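Local structure of 5-oxopent-3-ene-1,2,5-tricarboxylate decarboxylase (6IYM) at residues A[97-102]-A[153-158]; A[109-114]-A[177-182]. The protein belongs to the fumarylacetoacetate hydrolase family, a group of metal-dependent enzymes, and holds a magnesium ion in a carboxylate site within a two-chain assembly. All coordinates share one frame; numbering follows the deposited sequence.

Interaction 1: A[97-102]-A[153-158]; sequences FTKAPS and INDVTA. With MG (magnesium ion), chain C.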
# COMPACT_ATOMS: atom_id res chain seq x y z
N PHE A 97 1.88 9.10 -3.23
CA PHE A 97 2.16 8.40 -1.95
C PHE A 97 0.92 7.57 -1.58
O PHE A 97 -0.11 7.65 -2.30
CB PHE A 97 2.54 9.39 -0.86
CG PHE A 97 1.57 10.53 -0.77
CD1 PHE A 97 1.76 11.67 -1.54
CD2 PHE A 97 0.46 10.44 0.04
CE1 PHE A 97 0.85 12.71 -1.48
CE2 PHE A 97 -0.46 11.48 0.09
CZ PHE A 97 -0.26 12.61 -0.67
N THR A 98 0.98 6.80 -0.49
CA THR A 98 -0.13 5.89 -0.15
C THR A 98 -0.59 6.08 1.29
O THR A 98 0.13 6.71 2.12
CB THR A 98 0.29 4.44 -0.43
OG1 THR A 98 1.29 4.05 0.52
CG2 THR A 98 0.79 4.28 -1.84
N LYS A 99 -1.75 5.51 1.57
CA LYS A 99 -2.34 5.39 2.93
C LYS A 99 -2.64 3.91 3.18
O LYS A 99 -3.32 3.34 2.34
CB LYS A 99 -3.63 6.19 3.01
CG LYS A 99 -3.43 7.70 2.97
CD LYS A 99 -4.73 8.42 2.76
CE LYS A 99 -5.45 8.70 4.06
NZ LYS A 99 -4.76 9.76 4.84
N ALA A 100 -2.10 3.34 4.27
CA ALA A 100 -2.38 1.94 4.69
C ALA A 100 -3.88 1.76 4.77
O ALA A 100 -4.57 2.68 5.20
CB ALA A 100 -1.72 1.62 6.00
N PRO A 101 -4.41 0.60 4.29
CA PRO A 101 -5.83 0.26 4.41
C PRO A 101 -6.33 0.19 5.87
O PRO A 101 -7.45 0.46 6.11
CB PRO A 101 -5.92 -1.15 3.81
CG PRO A 101 -4.74 -1.27 2.91
CD PRO A 101 -3.66 -0.44 3.58
N SER A 102 -5.45 -0.13 6.81
CA SER A 102 -5.72 -0.10 8.26
C SER A 102 -6.24 1.30 8.68
O SER A 102 -6.81 1.38 9.75
CB SER A 102 -4.49 -0.49 9.02
OG SER A 102 -3.41 0.42 8.75
N ILE A 153 -12.73 10.62 -0.35
CA ILE A 153 -11.67 10.32 0.64
C ILE A 153 -11.41 11.61 1.41
O ILE A 153 -11.32 12.66 0.78
CB ILE A 153 -10.41 9.82 -0.08
CG1 ILE A 153 -10.64 8.41 -0.62
CG2 ILE A 153 -9.20 9.88 0.82
CD1 ILE A 153 -10.57 7.38 0.43
N ASN A 154 -11.29 11.51 2.74
CA ASN A 154 -10.68 12.55 3.59
C ASN A 154 -9.26 12.07 3.89
O ASN A 154 -9.10 11.10 4.69
CB ASN A 154 -11.51 12.84 4.84
CG ASN A 154 -11.07 14.09 5.57
OD1 ASN A 154 -9.98 14.64 5.33
ND2 ASN A 154 -11.85 14.49 6.56
N ASP A 155 -8.27 12.70 3.25
CA ASP A 155 -6.84 12.35 3.40
C ASP A 155 -6.39 13.01 4.69
O ASP A 155 -5.66 14.00 4.63
CB ASP A 155 -6.03 12.75 2.15
CG ASP A 155 -4.51 12.58 2.22
OD1 ASP A 155 -4.02 11.92 3.16
OD2 ASP A 155 -3.79 13.13 1.34
N VAL A 156 -6.84 12.49 5.82
CA VAL A 156 -6.47 13.05 7.16
C VAL A 156 -4.94 12.90 7.30
O VAL A 156 -4.41 11.86 6.87
CB VAL A 156 -7.23 12.38 8.32
CG1 VAL A 156 -6.75 12.90 9.67
CG2 VAL A 156 -8.73 12.52 8.20
N THR A 157 -4.27 13.92 7.84
CA THR A 157 -2.80 14.08 7.80
C THR A 157 -2.29 14.68 9.12
O THR A 157 -2.88 15.66 9.61
CB THR A 157 -2.39 15.01 6.65
OG1 THR A 157 -2.88 14.56 5.39
CG2 THR A 157 -0.89 15.19 6.58
N ALA A 158 -1.19 14.13 9.65
CA ALA A 158 -0.40 14.70 10.75
C ALA A 158 0.73 15.51 10.12
O ALA A 158 1.73 14.92 9.71
CB ALA A 158 0.14 13.59 11.63
MG MG C . -4.15 14.58 -0.13
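K99 and D155 meet in a buried salt bridge beside the magnesium ion: K99 NZ lies 2.8 Å from D155 OD1, on the anti side of that oxygen and 18° out of the carboxylate plane. The two carboxylate oxygens divide the work, for D155 OD2 binds the magnesium ion at 2.1 Å while OD1 takes the ammonium group. The aspartate carboxylate swings toward strand 96-99 because its chi1 of 174° sets CG opposite the backbone N, although its CB leaves the backbone in a different direction. K99 reaches it through a chain bent at both chi3 and chi4, which brings its end across the carboxylate at a slant, with K99 CD and CE each 3.6 Å from D155 OD1. The same ammonium nitrogen is 2.9 Å from V156 O. D155 OD1 and the carbonyl oxygens of K172 and F177 give NZ three hydrogen-bond acceptors. On the metal side, the F97 ring turns its edge to the aspartate, D155 OD2 lying near the ring plane, 3.9 Å from F97 CE2.

Farther out, the backbone around D155 forms an inverse gamma turn that interrupts strand 147-158. T157 OG1 donates to D155 O at 2.9 Å from above the carbonyl plane, tying the residues after the turn back to its centre. K172 NZ adds hydrogen bonds to D155 OD2 and T157 OG1, and F168 packs edge-to-face with F97. Both carboxylate oxygens of D155 are thus engaged, OD1 by K99 and OD2 by the metal and K172. E124 and E126 supply the other two protein ligands, completing the acidic Glu-Glu-Asp magnesium site of this fumarylacetoacetate hydrolase fold.

Interaction 2: A[109-114]-A[177-182]; sequences DPIERH and FCPFGP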
# COMPACT_ATOMS: atom_id res chain seq x y z
N ASP A 109 -17.96 7.44 11.26
CA ASP A 109 -16.96 6.82 12.16
C ASP A 109 -16.05 7.90 12.71
O ASP A 109 -15.61 8.79 11.97
CB ASP A 109 -16.08 5.78 11.47
CG ASP A 109 -16.78 4.46 11.25
OD1 ASP A 109 -17.95 4.38 11.67
OD2 ASP A 109 -16.19 3.56 10.59
N PRO A 110 -15.69 7.78 13.99
CA PRO A 110 -14.69 8.66 14.59
C PRO A 110 -13.32 8.55 13.90
O PRO A 110 -12.95 7.47 13.44
CB PRO A 110 -14.58 8.17 16.04
CG PRO A 110 -15.81 7.33 16.28
CD PRO A 110 -16.19 6.76 14.93
N ILE A 111 -12.61 9.69 13.82
CA ILE A 111 -11.16 9.75 13.48
C ILE A 111 -10.40 9.76 14.81
O ILE A 111 -10.58 10.70 15.58
CB ILE A 111 -10.84 10.99 12.63
CG1 ILE A 111 -11.46 10.91 11.23
CG2 ILE A 111 -9.35 11.23 12.54
CD1 ILE A 111 -11.87 12.26 10.70
N GLU A 112 -9.62 8.72 15.10
CA GLU A 112 -8.80 8.66 16.32
C GLU A 112 -7.90 9.90 16.33
O GLU A 112 -7.26 10.17 15.30
CB GLU A 112 -8.08 7.32 16.36
CG GLU A 112 -7.13 7.14 17.52
CD GLU A 112 -6.58 5.73 17.69
OE1 GLU A 112 -5.89 5.51 18.70
OE2 GLU A 112 -6.82 4.87 16.82
N ARG A 113 -7.86 10.64 17.45
CA ARG A 113 -7.16 11.95 17.57
C ARG A 113 -5.63 11.78 17.65
O ARG A 113 -4.90 12.68 17.13
CB ARG A 113 -7.70 12.71 18.79
CG ARG A 113 -6.81 13.83 19.31
CD ARG A 113 -6.85 15.07 18.44
NE ARG A 113 -5.91 16.08 18.89
CZ ARG A 113 -4.63 16.14 18.57
NH1 ARG A 113 -4.11 15.23 17.76
NH2 ARG A 113 -3.86 17.11 19.05
N HIS A 114 -5.14 10.71 18.30
CA HIS A 114 -3.69 10.39 18.47
C HIS A 114 -2.93 11.61 19.04
O HIS A 114 -1.90 12.01 18.46
CB HIS A 114 -3.07 9.90 17.14
CG HIS A 114 -3.68 8.69 16.51
ND1 HIS A 114 -3.26 7.40 16.79
CD2 HIS A 114 -4.61 8.57 15.52
CE1 HIS A 114 -3.97 6.54 16.08
NE2 HIS A 114 -4.81 7.24 15.28
N PHE A 177 -7.25 7.65 9.83
CA PHE A 177 -6.82 8.77 8.95
C PHE A 177 -7.37 8.65 7.52
O PHE A 177 -6.90 9.43 6.65
CB PHE A 177 -5.31 8.89 8.94
CG PHE A 177 -4.72 9.66 10.10
CD1 PHE A 177 -5.36 9.73 11.32
CD2 PHE A 177 -3.48 10.26 9.96
CE1 PHE A 177 -4.80 10.44 12.37
CE2 PHE A 177 -2.91 10.96 11.02
CZ PHE A 177 -3.58 11.05 12.22
N CYS A 178 -8.31 7.74 7.22
CA CYS A 178 -8.86 7.65 5.84
C CYS A 178 -10.36 7.37 5.83
O CYS A 178 -10.81 6.31 5.38
CB CYS A 178 -8.08 6.63 5.02
SG CYS A 178 -8.29 6.89 3.24
N PRO A 179 -11.21 8.34 6.23
CA PRO A 179 -12.63 8.33 5.89
C PRO A 179 -12.82 8.07 4.41
O PRO A 179 -12.12 8.69 3.61
CB PRO A 179 -13.10 9.75 6.19
CG PRO A 179 -12.22 10.15 7.35
CD PRO A 179 -10.87 9.54 7.02
N PHE A 180 -13.75 7.19 4.09
CA PHE A 180 -14.01 6.71 2.72
C PHE A 180 -15.51 6.45 2.59
O PHE A 180 -16.02 5.64 3.34
CB PHE A 180 -13.15 5.48 2.47
CG PHE A 180 -13.39 4.75 1.17
CD1 PHE A 180 -13.51 5.44 -0.02
CD2 PHE A 180 -13.32 3.36 1.12
CE1 PHE A 180 -13.67 4.75 -1.21
CE2 PHE A 180 -13.44 2.67 -0.08
CZ PHE A 180 -13.67 3.36 -1.24
N GLY A 181 -16.17 7.12 1.65
CA GLY A 181 -17.59 6.86 1.36
C GLY A 181 -18.29 8.13 0.92
O GLY A 181 -17.59 9.06 0.49
N PRO A 182 -19.63 8.24 1.08
CA PRO A 182 -20.48 7.18 1.63
C PRO A 182 -20.94 6.13 0.62
O PRO A 182 -21.45 5.12 0.99
CB PRO A 182 -21.75 7.89 2.07
CG PRO A 182 -21.83 9.12 1.17
CD PRO A 182 -20.40 9.47 0.80
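Apolar contacts open the pairing of I111 with P179 and F177. The I111 side chain crosses the P179 ring at about a right angle, its CD1 coming to 4.0 Å from P179 CG, with CG1 of the same isoleucine equally near. The other branch serves a different partner: CG2 stands anti to the backbone N and faces F177, 4.4 Å from CD1 of that ring. One isoleucine thus spans F177, just before strand 178-186, and P179 near its start.

The aromatic contact joins H114 and F177. Their planes are nearly perpendicular, at 86°, but the centroids are 5.5 Å apart and the approach is oblique, with H114 CD2 touching F177 CE1 at 3.7 Å. Chi1 of -59° sets the imidazole beside its own backbone N. CG of E112, within the same segment, lies above one face of the imidazole, offset toward its rim. H114 NE2 is engaged by the carbonyl oxygen of D175, a bond that anchors the ring just ahead of 177-182.

Polar groups enter at the margins. E112 O lies in the plane of the F177 ring, at its edge, 3.8 Å from CE1, where the slightly positive ring hydrogens would suit a carbonyl oxygen. The carboxylate of E112 instead forms a salt bridge with R136 of the second subunit.

Strand 111-112, at the margin of the five-stranded sheet, meets strand 178-186 of the larger mixed sheet mainly through side chains, whereas its backbone pairing is with strand 269-276. Cohesion between the two segments rests on van der Waals contact, with perhaps a small electrostatic contribution where E112 O meets the F177 ring edge; the directional bonds are made to residues outside them.

Overall arrangement
The two contacts have centres about 9 Å apart and share the larger mixed sheet, in which 147-158 and 178-186 are antiparallel neighbours. Their segments alternate along the chain, in the order 97-102, 109-114, 153-158, 177-182, so the connections of one interleave with those of the other. They also touch directly: N154 N and P179 O probably form a hydrogen bond at 3.1 Å, and C178 SG packs against CE of K99. The metal-bearing strand 147-158 therefore lies beside the strand that packs on 111-112. Since both interactions also contact the second subunit, the metal site, the sheet junction and the dimer interface lie close together.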